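Long-range contacts in probable adhesion protein (Pseudomonas aeruginosa PAO1, PDB 6R3Z), which probably serves as the solute-binding protein of a periplasmic metal transport system, capturing ferrous iron and related divalent metal ions: residues I11-Y16 with V64-F69; V31-A36 with K51-L56; V58-G63 with P83-N88; T112-S117 with G178-L183. One frame throughout, in Å; residues are numbered along the deposited sequence.

Interaction 1: residues I11-Y16 with V64-F69; sequences ITLHPY and VGHDDF. With NI (nickel (II) ion), chain B.
T12 holds its hydroxyl between its own backbone N and carbonyl carbon (chi1 68°), and D67 swings its carboxylate into the equivalent position (chi1 56°), so that the two side chains meet at roughly a right angle. T12 OG1 donates to D67 OD2 over 2.6 Å, and OD2 accepts with its anti lone pair, the one turned away from OD1. A carboxylate suits this place because several donors converge on it: OD2 also accepts from the backbone N of N62 and OD1 from that of G63, which fixes the rotation of the group and ties the loop back on itself. Threonine adds a methyl, with CG2 lying 3.4 Å from D67 OD2.

Both segments emerge from the C-terminal ends of neighbouring parallel strands, 8-11 and 58-61, where open alpha/beta sheets commonly build their binding loops. Next along, the isobutyl fork of L13 crosses H66 at about a right angle, CD1 coming 3.8 Å from H66 CB while CD2 is 3.8 Å from H66 O. This branched apolar group therefore packs against the base of the histidine, whose far end is committed to metal: H66 NE2 binds nickel at 2.3 Å, alongside H41, H111, H177, H199 and H250. F69 presents its ring edge to the backbone of T12, with CZ 3.9 Å from T12 O, and the same CZ lies 4.4 Å from L13 CD2.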
# COMPACT_ATOMS: atom_id res chain seq x y z
N ILE A 11 12.38 2.36 -7.57
CA ILE A 11 11.18 2.21 -6.75
C ILE A 11 11.19 0.82 -6.12
O ILE A 11 11.86 -0.08 -6.64
CB ILE A 11 9.86 2.54 -7.48
CG1 ILE A 11 9.57 1.54 -8.64
CG2 ILE A 11 9.82 4.00 -7.93
CD1 ILE A 11 8.83 0.21 -8.20
N THR A 12 10.38 0.62 -5.07
CA THR A 12 10.43 -0.66 -4.34
C THR A 12 9.14 -1.47 -4.40
O THR A 12 9.21 -2.71 -4.40
CB THR A 12 10.84 -0.41 -2.88
OG1 THR A 12 9.80 0.31 -2.22
CG2 THR A 12 12.16 0.36 -2.75
N LEU A 13 7.98 -0.81 -4.31
CA LEU A 13 6.66 -1.44 -4.29
C LEU A 13 5.81 -0.87 -5.42
O LEU A 13 6.01 0.29 -5.82
CB LEU A 13 5.96 -1.22 -2.93
CG LEU A 13 6.78 -1.57 -1.66
CD1 LEU A 13 6.14 -0.99 -0.43
CD2 LEU A 13 6.96 -3.10 -1.50
N HIS A 14 4.84 -1.67 -5.91
CA HIS A 14 3.95 -1.29 -7.01
C HIS A 14 3.35 0.12 -6.88
O HIS A 14 3.42 0.87 -7.85
CB HIS A 14 2.84 -2.31 -7.24
CG HIS A 14 3.33 -3.62 -7.76
ND1 HIS A 14 3.99 -4.52 -6.94
CD2 HIS A 14 3.23 -4.16 -8.99
CE1 HIS A 14 4.25 -5.58 -7.69
NE2 HIS A 14 3.84 -5.39 -8.94
N PRO A 15 2.78 0.52 -5.70
CA PRO A 15 2.19 1.87 -5.60
C PRO A 15 3.20 2.96 -5.91
O PRO A 15 2.82 3.92 -6.57
CB PRO A 15 1.70 1.93 -4.15
CG PRO A 15 1.40 0.50 -3.81
CD PRO A 15 2.57 -0.23 -4.44
N TYR A 16 4.49 2.78 -5.50
CA TYR A 16 5.53 3.78 -5.76
C TYR A 16 5.87 3.86 -7.24
O TYR A 16 6.11 4.97 -7.73
CB TYR A 16 6.76 3.59 -4.87
CG TYR A 16 6.38 3.75 -3.41
CD1 TYR A 16 6.31 5.01 -2.82
CD2 TYR A 16 5.96 2.66 -2.66
CE1 TYR A 16 5.88 5.18 -1.50
CE2 TYR A 16 5.50 2.81 -1.35
CZ TYR A 16 5.46 4.07 -0.77
OH TYR A 16 4.99 4.20 0.53
N VAL A 64 9.24 3.31 6.04
CA VAL A 64 8.55 3.26 7.34
C VAL A 64 8.22 1.81 7.76
O VAL A 64 7.47 1.60 8.72
CB VAL A 64 7.33 4.20 7.42
CG1 VAL A 64 7.78 5.67 7.41
CG2 VAL A 64 6.31 3.91 6.31
N GLY A 65 8.80 0.85 7.07
CA GLY A 65 8.64 -0.56 7.43
C GLY A 65 8.24 -1.49 6.30
O GLY A 65 8.22 -2.71 6.52
N HIS A 66 7.90 -0.96 5.11
CA HIS A 66 7.50 -1.86 4.02
C HIS A 66 8.58 -2.11 2.96
O HIS A 66 8.34 -2.86 2.01
CB HIS A 66 6.17 -1.47 3.34
CG HIS A 66 5.30 -2.67 3.11
ND1 HIS A 66 5.74 -3.74 2.36
CD2 HIS A 66 4.08 -2.97 3.63
CE1 HIS A 66 4.76 -4.63 2.40
NE2 HIS A 66 3.75 -4.22 3.16
N ASP A 67 9.77 -1.55 3.12
CA ASP A 67 10.83 -1.85 2.15
C ASP A 67 12.22 -1.84 2.81
O ASP A 67 13.17 -1.28 2.25
CB ASP A 67 10.74 -0.98 0.88
CG ASP A 67 10.77 0.52 1.09
OD1 ASP A 67 10.95 0.96 2.26
OD2 ASP A 67 10.57 1.25 0.11
N ASP A 68 12.35 -2.53 3.95
CA ASP A 68 13.65 -2.67 4.63
C ASP A 68 14.67 -3.34 3.71
O ASP A 68 15.84 -2.94 3.71
CB ASP A 68 13.50 -3.47 5.94
CG ASP A 68 12.69 -2.76 7.01
OD1 ASP A 68 12.54 -1.52 6.93
OD2 ASP A 68 12.21 -3.45 7.94
N PHE A 69 14.22 -4.30 2.87
CA PHE A 69 15.07 -5.00 1.90
C PHE A 69 15.83 -4.02 1.02
O PHE A 69 17.01 -4.26 0.71
CB PHE A 69 14.26 -5.98 1.01
CG PHE A 69 13.17 -5.39 0.14
CD1 PHE A 69 13.46 -4.89 -1.13
CD2 PHE A 69 11.85 -5.38 0.57
CE1 PHE A 69 12.45 -4.35 -1.94
CE2 PHE A 69 10.83 -4.86 -0.25
CZ PHE A 69 11.14 -4.34 -1.49
NI NI B . 2.16 -5.66 3.89

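Interaction 2: residues V31-A36 with K51-L56; sequences VPLIPA and KRIGTL
L33 and R52 bring the two backbones within 7.3 Å between their CA atoms, and V31 and L56 within 8.1 Å, a spacing that side chains bridge without any main-chain pairing. L56 meets both V31 and L33. Its CG lies anti to its own carbonyl carbon (chi1 -50°), from where the two methyls part: CD2 approaches CB of V31 at 3.7 Å and CD1 meets CD1 of L33 at 3.8 Å. The other branch of L33, CD2, lies 4.0 Å from CD1 of I53, the two side chains crossing at about a right angle. The forked ends of L33 and L56 suit this layer, since each gives one methyl to each of two neighbours.

The contact belongs to a beta-alpha-beta connection: strand 29-32, at the border of the parallel sheet, leads through helix 47-53 to strand 58-61, passing the intervening strand 8-11. Helix 68-76 adds A70 and M73 against L33.

R52 lies at the margin, its chain kinked at the CG-CD bond (chi3 -76°), with its guanidinium edge toward CD of P35. Its NH2 is 3.8 Å from O of L33, too long for a bond; the charge is instead paired with D49 in a salt bridge, and the carbonyl of L33 is buried without a polar partner. Just before the type I turn I53-L56, which L56 N closes onto O of I53, O of R52 accepts from N of T55 and, at 2.9 Å, from OG1 of T55.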
# COMPACT_ATOMS: atom_id res chain seq x y z
N VAL A 31 12.58 2.64 -12.48
CA VAL A 31 13.20 1.32 -12.45
C VAL A 31 12.82 0.53 -11.19
O VAL A 31 13.31 0.87 -10.12
CB VAL A 31 14.75 1.40 -12.63
CG1 VAL A 31 15.37 0.01 -12.77
CG2 VAL A 31 15.16 2.30 -13.80
N PRO A 32 12.03 -0.56 -11.29
CA PRO A 32 11.73 -1.36 -10.09
C PRO A 32 12.99 -2.06 -9.60
O PRO A 32 13.79 -2.55 -10.41
CB PRO A 32 10.70 -2.38 -10.59
CG PRO A 32 10.18 -1.81 -11.88
CD PRO A 32 11.36 -1.13 -12.48
N LEU A 33 13.19 -2.05 -8.27
CA LEU A 33 14.36 -2.68 -7.66
C LEU A 33 14.23 -4.18 -7.66
O LEU A 33 15.25 -4.88 -7.66
CB LEU A 33 14.56 -2.17 -6.23
CG LEU A 33 15.71 -1.17 -6.04
CD1 LEU A 33 15.43 0.15 -6.79
CD2 LEU A 33 15.90 -0.86 -4.56
N ILE A 34 13.00 -4.68 -7.61
CA ILE A 34 12.75 -6.13 -7.59
C ILE A 34 11.77 -6.51 -8.72
O ILE A 34 10.91 -5.69 -9.07
CB ILE A 34 12.34 -6.66 -6.18
CG1 ILE A 34 10.87 -6.34 -5.80
CG2 ILE A 34 13.31 -6.16 -5.10
CD1 ILE A 34 10.39 -6.95 -4.41
N PRO A 35 11.88 -7.72 -9.30
CA PRO A 35 10.98 -8.08 -10.42
C PRO A 35 9.51 -8.19 -10.01
O PRO A 35 9.18 -8.37 -8.83
CB PRO A 35 11.51 -9.44 -10.89
CG PRO A 35 12.90 -9.53 -10.36
CD PRO A 35 12.88 -8.79 -9.06
N ALA A 36 8.63 -8.05 -11.01
CA ALA A 36 7.19 -8.20 -10.83
C ALA A 36 6.91 -9.70 -10.55
O ALA A 36 7.66 -10.57 -11.00
CB ALA A 36 6.47 -7.75 -12.10
N LYS A 51 22.92 -5.33 -8.35
CA LYS A 51 23.72 -4.81 -9.47
C LYS A 51 23.03 -3.61 -10.13
O LYS A 51 23.71 -2.64 -10.45
CB LYS A 51 24.00 -5.92 -10.51
CG LYS A 51 24.93 -5.51 -11.65
CD LYS A 51 26.38 -5.24 -11.20
CE LYS A 51 27.26 -4.77 -12.33
NZ LYS A 51 27.47 -5.82 -13.36
N ARG A 52 21.69 -3.69 -10.29
CA ARG A 52 20.85 -2.66 -10.93
C ARG A 52 20.93 -1.28 -10.29
O ARG A 52 20.82 -0.26 -11.00
CB ARG A 52 19.40 -3.12 -10.99
CG ARG A 52 19.09 -3.93 -12.23
CD ARG A 52 17.64 -3.76 -12.65
NE ARG A 52 16.73 -4.53 -11.80
CZ ARG A 52 16.43 -5.81 -11.98
NH1 ARG A 52 16.98 -6.50 -12.97
NH2 ARG A 52 15.58 -6.42 -11.16
N ILE A 53 21.12 -1.23 -8.96
CA ILE A 53 21.22 0.02 -8.19
C ILE A 53 22.38 0.90 -8.70
O ILE A 53 22.22 2.12 -8.77
CB ILE A 53 21.24 -0.27 -6.66
CG1 ILE A 53 19.88 -0.85 -6.22
CG2 ILE A 53 21.59 0.99 -5.84
CD1 ILE A 53 19.83 -1.49 -4.86
N GLY A 54 23.48 0.28 -9.12
CA GLY A 54 24.63 0.97 -9.69
C GLY A 54 24.35 1.82 -10.92
O GLY A 54 25.14 2.71 -11.23
N THR A 55 23.20 1.60 -11.60
CA THR A 55 22.81 2.35 -12.80
C THR A 55 21.78 3.48 -12.48
O THR A 55 21.36 4.21 -13.39
CB THR A 55 22.29 1.40 -13.92
OG1 THR A 55 20.97 0.95 -13.60
CG2 THR A 55 23.22 0.19 -14.16
N LEU A 56 21.39 3.62 -11.21
CA LEU A 56 20.39 4.60 -10.77
C LEU A 56 20.96 5.90 -10.24
O LEU A 56 22.13 5.94 -9.84
CB LEU A 56 19.45 3.98 -9.70
CG LEU A 56 18.82 2.62 -10.00
CD1 LEU A 56 17.99 2.14 -8.84
CD2 LEU A 56 17.98 2.66 -11.25

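Interaction 3: residues V58-G63 with P83-N88; sequences VVVLNG and PVIEAN
V58 opens the contact with CG2 placed anti to its backbone N, 3.8 Å from CG1 of I85 and beside the ring of P83. V59 N then donates to P83 O, and V59 O accepts from I85 N at 2.9 Å. V60 faces the side shared with I85, its CG2 lying 4.1 Å from I85 CD1; helices 14-24 and 116-133 pack here, and beta-branched residues favour the extended chain. L61 N donates to I85 O (2.8 Å), while L61 O takes A87 N.

This regular ladder joins the parallel strands of the beta-alpha-beta unit 58-61, 68-76, 84-86, at an edge of the sheet. L61 points to the other face, toward helix 68-76, and its CD1 presses unusually tightly on V84 CG1 at 3.4 Å.

Past the strand, N62 O takes a straight bond from N88 ND2 (2.8 Å, 167°), the acceptor lying in the amide plane of N88. Water 1 also donates to N62 O and to E86 OE1 and accepts from N88 N, while the OD1 of N88 turns to T112. The positive phi of G63 suits glycine, and its bare CA lets E86 OE1 come to 3.5 Å.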
# COMPACT_ATOMS: atom_id res chain seq x y z
N VAL A 58 18.78 7.87 -8.03
CA VAL A 58 18.00 8.07 -6.79
C VAL A 58 17.09 6.88 -6.57
O VAL A 58 16.63 6.27 -7.54
CB VAL A 58 17.21 9.42 -6.80
CG1 VAL A 58 16.21 9.50 -7.97
CG2 VAL A 58 16.51 9.69 -5.46
N VAL A 59 16.81 6.56 -5.29
CA VAL A 59 15.85 5.51 -4.95
C VAL A 59 14.75 6.14 -4.07
O VAL A 59 15.05 6.77 -3.06
CB VAL A 59 16.47 4.26 -4.24
CG1 VAL A 59 15.40 3.21 -3.93
CG2 VAL A 59 17.60 3.64 -5.08
N VAL A 60 13.48 5.93 -4.45
CA VAL A 60 12.31 6.36 -3.68
C VAL A 60 11.99 5.21 -2.72
O VAL A 60 11.87 4.05 -3.15
CB VAL A 60 11.11 6.70 -4.60
CG1 VAL A 60 9.82 6.93 -3.78
CG2 VAL A 60 11.42 7.94 -5.44
N LEU A 61 11.85 5.54 -1.42
CA LEU A 61 11.57 4.55 -0.38
C LEU A 61 10.29 4.82 0.39
O LEU A 61 9.96 5.98 0.68
CB LEU A 61 12.71 4.51 0.67
CG LEU A 61 14.11 4.05 0.26
CD1 LEU A 61 15.03 4.00 1.48
CD2 LEU A 61 14.08 2.68 -0.39
N ASN A 62 9.60 3.74 0.78
CA ASN A 62 8.47 3.79 1.68
C ASN A 62 9.12 4.21 3.03
O ASN A 62 8.64 5.14 3.70
CB ASN A 62 7.79 2.40 1.76
CG ASN A 62 6.93 2.21 3.00
OD1 ASN A 62 7.40 1.69 4.02
ND2 ASN A 62 5.67 2.66 2.93
N GLY A 63 10.23 3.55 3.36
CA GLY A 63 11.08 3.86 4.52
C GLY A 63 10.46 3.86 5.90
O GLY A 63 11.08 4.34 6.86
N PRO A 83 21.42 8.99 -3.50
CA PRO A 83 20.33 9.77 -2.88
C PRO A 83 19.07 8.91 -2.68
O PRO A 83 18.72 8.05 -3.50
CB PRO A 83 20.09 10.90 -3.88
CG PRO A 83 21.41 11.06 -4.59
CD PRO A 83 21.89 9.64 -4.74
N VAL A 84 18.40 9.13 -1.54
CA VAL A 84 17.21 8.39 -1.19
C VAL A 84 16.09 9.38 -0.86
O VAL A 84 16.30 10.34 -0.10
CB VAL A 84 17.53 7.41 -0.03
CG1 VAL A 84 16.31 7.10 0.82
CG2 VAL A 84 18.18 6.12 -0.56
N ILE A 85 14.93 9.15 -1.46
CA ILE A 85 13.75 9.97 -1.16
C ILE A 85 12.88 9.22 -0.17
O ILE A 85 12.36 8.14 -0.48
CB ILE A 85 12.97 10.38 -2.44
CG1 ILE A 85 13.82 11.33 -3.31
CG2 ILE A 85 11.60 11.00 -2.08
CD1 ILE A 85 13.23 11.57 -4.73
N GLU A 86 12.74 9.80 1.03
CA GLU A 86 11.88 9.23 2.08
C GLU A 86 10.46 9.75 1.77
O GLU A 86 10.09 10.88 2.13
CB GLU A 86 12.38 9.65 3.49
CG GLU A 86 13.72 9.04 3.87
CD GLU A 86 13.77 7.54 4.15
OE1 GLU A 86 12.69 6.90 4.24
OE2 GLU A 86 14.89 7.01 4.28
N ALA A 87 9.67 8.94 1.03
CA ALA A 87 8.34 9.35 0.56
C ALA A 87 7.37 9.77 1.67
O ALA A 87 6.47 10.59 1.43
CB ALA A 87 7.70 8.22 -0.25
N ASN A 88 7.52 9.17 2.86
CA ASN A 88 6.61 9.38 3.98
C ASN A 88 7.03 10.50 4.94
O ASN A 88 6.41 10.64 6.00
CB ASN A 88 6.43 8.06 4.73
CG ASN A 88 5.50 7.13 3.98
OD1 ASN A 88 4.30 7.40 3.85
ND2 ASN A 88 6.04 6.05 3.42
O HOH W 1 9.70 7.71 4.13

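Interaction 4: residues T112-S117 with G178-L183; sequences TFLSIS and GAYDYL
T112 and Y182 lie side by side and point the same way, with the backbone of the threonine over one face of the tyrosine ring. CA of T112 is 4.0 Å from the ring centroid of Y182 and 18° off its normal, a CH-pi contact, while the T112 methyl, CG2, reaches 3.7 Å from Y182 OH. Tyrosine offers a broad apolar face and a polar end: the hydroxyl of Y182 is hydrogen-bonded to N109 O and L94 N. At the root of the same side chain, CB of S115 packs on CB of Y182 at 3.5 Å.

L114 extends roughly at right angles to this pair. Its CD1 touches CB of A179 at 3.7 Å and comes obliquely to the ring of Y180, CE1 being 3.9 Å away. The small A179 can itself sit with CB over the centre of that ring.

S115 is the N-cap of helix 116-133: its OG stands anti to its own N (chi1 160°), where it meets N of A118. Water 2 also meets S115 OG, at 2.7 Å, and donates to O of Y182. The two segments directly follow the nickel ligands H111 and H177, so the contact lies just behind the metal site. It sets the start of helix 116-133 beside that of helix 181-185; L183 and I116 continue onto M265 of helix 260-277, I116 onto helix 138-160, and Y180 bonds through OH to E226 of strand 220-226.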
# COMPACT_ATOMS: atom_id res chain seq x y z
N THR A 112 1.07 3.06 4.46
CA THR A 112 0.60 4.44 4.19
C THR A 112 0.10 4.59 2.74
O THR A 112 -0.80 5.41 2.48
CB THR A 112 1.73 5.44 4.47
OG1 THR A 112 2.81 5.17 3.57
CG2 THR A 112 2.21 5.39 5.94
N PHE A 113 0.68 3.78 1.81
CA PHE A 113 0.27 3.81 0.39
C PHE A 113 -1.18 3.36 0.17
O PHE A 113 -1.75 3.63 -0.88
CB PHE A 113 1.23 3.02 -0.50
CG PHE A 113 1.60 1.66 0.05
CD1 PHE A 113 0.84 0.53 -0.26
CD2 PHE A 113 2.70 1.51 0.89
CE1 PHE A 113 1.19 -0.72 0.24
CE2 PHE A 113 3.04 0.25 1.41
CZ PHE A 113 2.27 -0.86 1.09
N LEU A 114 -1.79 2.68 1.16
CA LEU A 114 -3.19 2.27 1.00
C LEU A 114 -4.13 3.28 1.66
O LEU A 114 -4.96 2.94 2.49
CB LEU A 114 -3.44 0.82 1.45
CG LEU A 114 -2.61 -0.25 0.71
CD1 LEU A 114 -2.67 -1.59 1.41
CD2 LEU A 114 -3.02 -0.37 -0.74
N SER A 115 -3.93 4.55 1.33
CA SER A 115 -4.72 5.69 1.81
C SER A 115 -4.65 6.71 0.71
O SER A 115 -3.56 6.97 0.19
CB SER A 115 -4.09 6.29 3.07
OG SER A 115 -4.54 7.62 3.30
N ILE A 116 -5.80 7.31 0.37
CA ILE A 116 -5.81 8.34 -0.68
C ILE A 116 -5.08 9.59 -0.17
O ILE A 116 -4.24 10.14 -0.89
CB ILE A 116 -7.26 8.63 -1.16
CG1 ILE A 116 -7.89 7.39 -1.90
CG2 ILE A 116 -7.32 9.91 -2.04
CD1 ILE A 116 -7.19 6.94 -3.20
N SER A 117 -5.43 10.06 1.06
CA SER A 117 -4.80 11.26 1.63
C SER A 117 -3.28 11.10 1.83
O SER A 117 -2.53 11.99 1.45
CB SER A 117 -5.47 11.66 2.95
OG SER A 117 -5.39 10.61 3.89
N GLY A 178 -2.44 -6.73 8.10
CA GLY A 178 -2.61 -5.42 8.75
C GLY A 178 -2.39 -4.24 7.81
O GLY A 178 -1.72 -3.27 8.18
N ALA A 179 -2.94 -4.30 6.59
CA ALA A 179 -2.71 -3.32 5.54
C ALA A 179 -3.73 -2.19 5.41
O ALA A 179 -3.46 -1.26 4.64
CB ALA A 179 -2.64 -4.05 4.20
N TYR A 180 -4.91 -2.31 6.05
CA TYR A 180 -6.04 -1.43 5.74
C TYR A 180 -6.47 -0.42 6.80
O TYR A 180 -7.52 0.22 6.64
CB TYR A 180 -7.23 -2.32 5.32
CG TYR A 180 -6.82 -3.26 4.20
CD1 TYR A 180 -6.49 -2.76 2.94
CD2 TYR A 180 -6.55 -4.60 4.46
CE1 TYR A 180 -6.03 -3.60 1.93
CE2 TYR A 180 -6.09 -5.45 3.45
CZ TYR A 180 -5.79 -4.94 2.20
OH TYR A 180 -5.32 -5.76 1.19
N ASP A 181 -5.65 -0.22 7.84
CA ASP A 181 -6.00 0.76 8.86
C ASP A 181 -6.10 2.18 8.26
O ASP A 181 -7.08 2.88 8.55
CB ASP A 181 -5.02 0.68 10.03
CG ASP A 181 -5.01 -0.72 10.64
OD1 ASP A 181 -4.36 -1.63 10.04
OD2 ASP A 181 -5.68 -0.92 11.68
N TYR A 182 -5.15 2.58 7.36
CA TYR A 182 -5.21 3.92 6.73
C TYR A 182 -6.40 4.00 5.77
O TYR A 182 -7.06 5.04 5.69
CB TYR A 182 -3.94 4.25 5.95
CG TYR A 182 -2.69 4.30 6.80
CD1 TYR A 182 -2.37 5.45 7.51
CD2 TYR A 182 -1.85 3.20 6.91
CE1 TYR A 182 -1.23 5.50 8.32
CE2 TYR A 182 -0.71 3.24 7.71
CZ TYR A 182 -0.41 4.40 8.42
OH TYR A 182 0.71 4.46 9.22
N LEU A 183 -6.66 2.92 5.02
CA LEU A 183 -7.78 2.87 4.08
C LEU A 183 -9.11 3.03 4.81
O LEU A 183 -9.94 3.85 4.39
CB LEU A 183 -7.76 1.54 3.30
CG LEU A 183 -8.69 1.50 2.08
CD1 LEU A 183 -8.08 0.70 0.96
CD2 LEU A 183 -10.03 0.92 2.45
O HOH W 2 -5.84 7.70 5.65

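In the fold
Interactions 1, 2 and 3 share one four-stranded parallel sheet. I11 O meets L33 N at 2.9 Å, tying interaction 1 to interaction 2, and Y16 OH meets N62 ND2 at 2.9 Å, tying it to interaction 3. N88 OD1 and T112 OG1, 2.7 Å apart, carry the chain of contacts on to interaction 4, whose segment 178-183 follows strand 172-175 of the second sheet. Nickel is bound directly from interaction 1. The side chain of A179 lies about 5 Å from the nickel ion, and the side chain of N62 about 9 Å from the nickel ion. F113 meets H66 edge-to-face. Interaction 2 lies away from the metal site; its centre is 26 Å from that of interaction 4, which it does not touch.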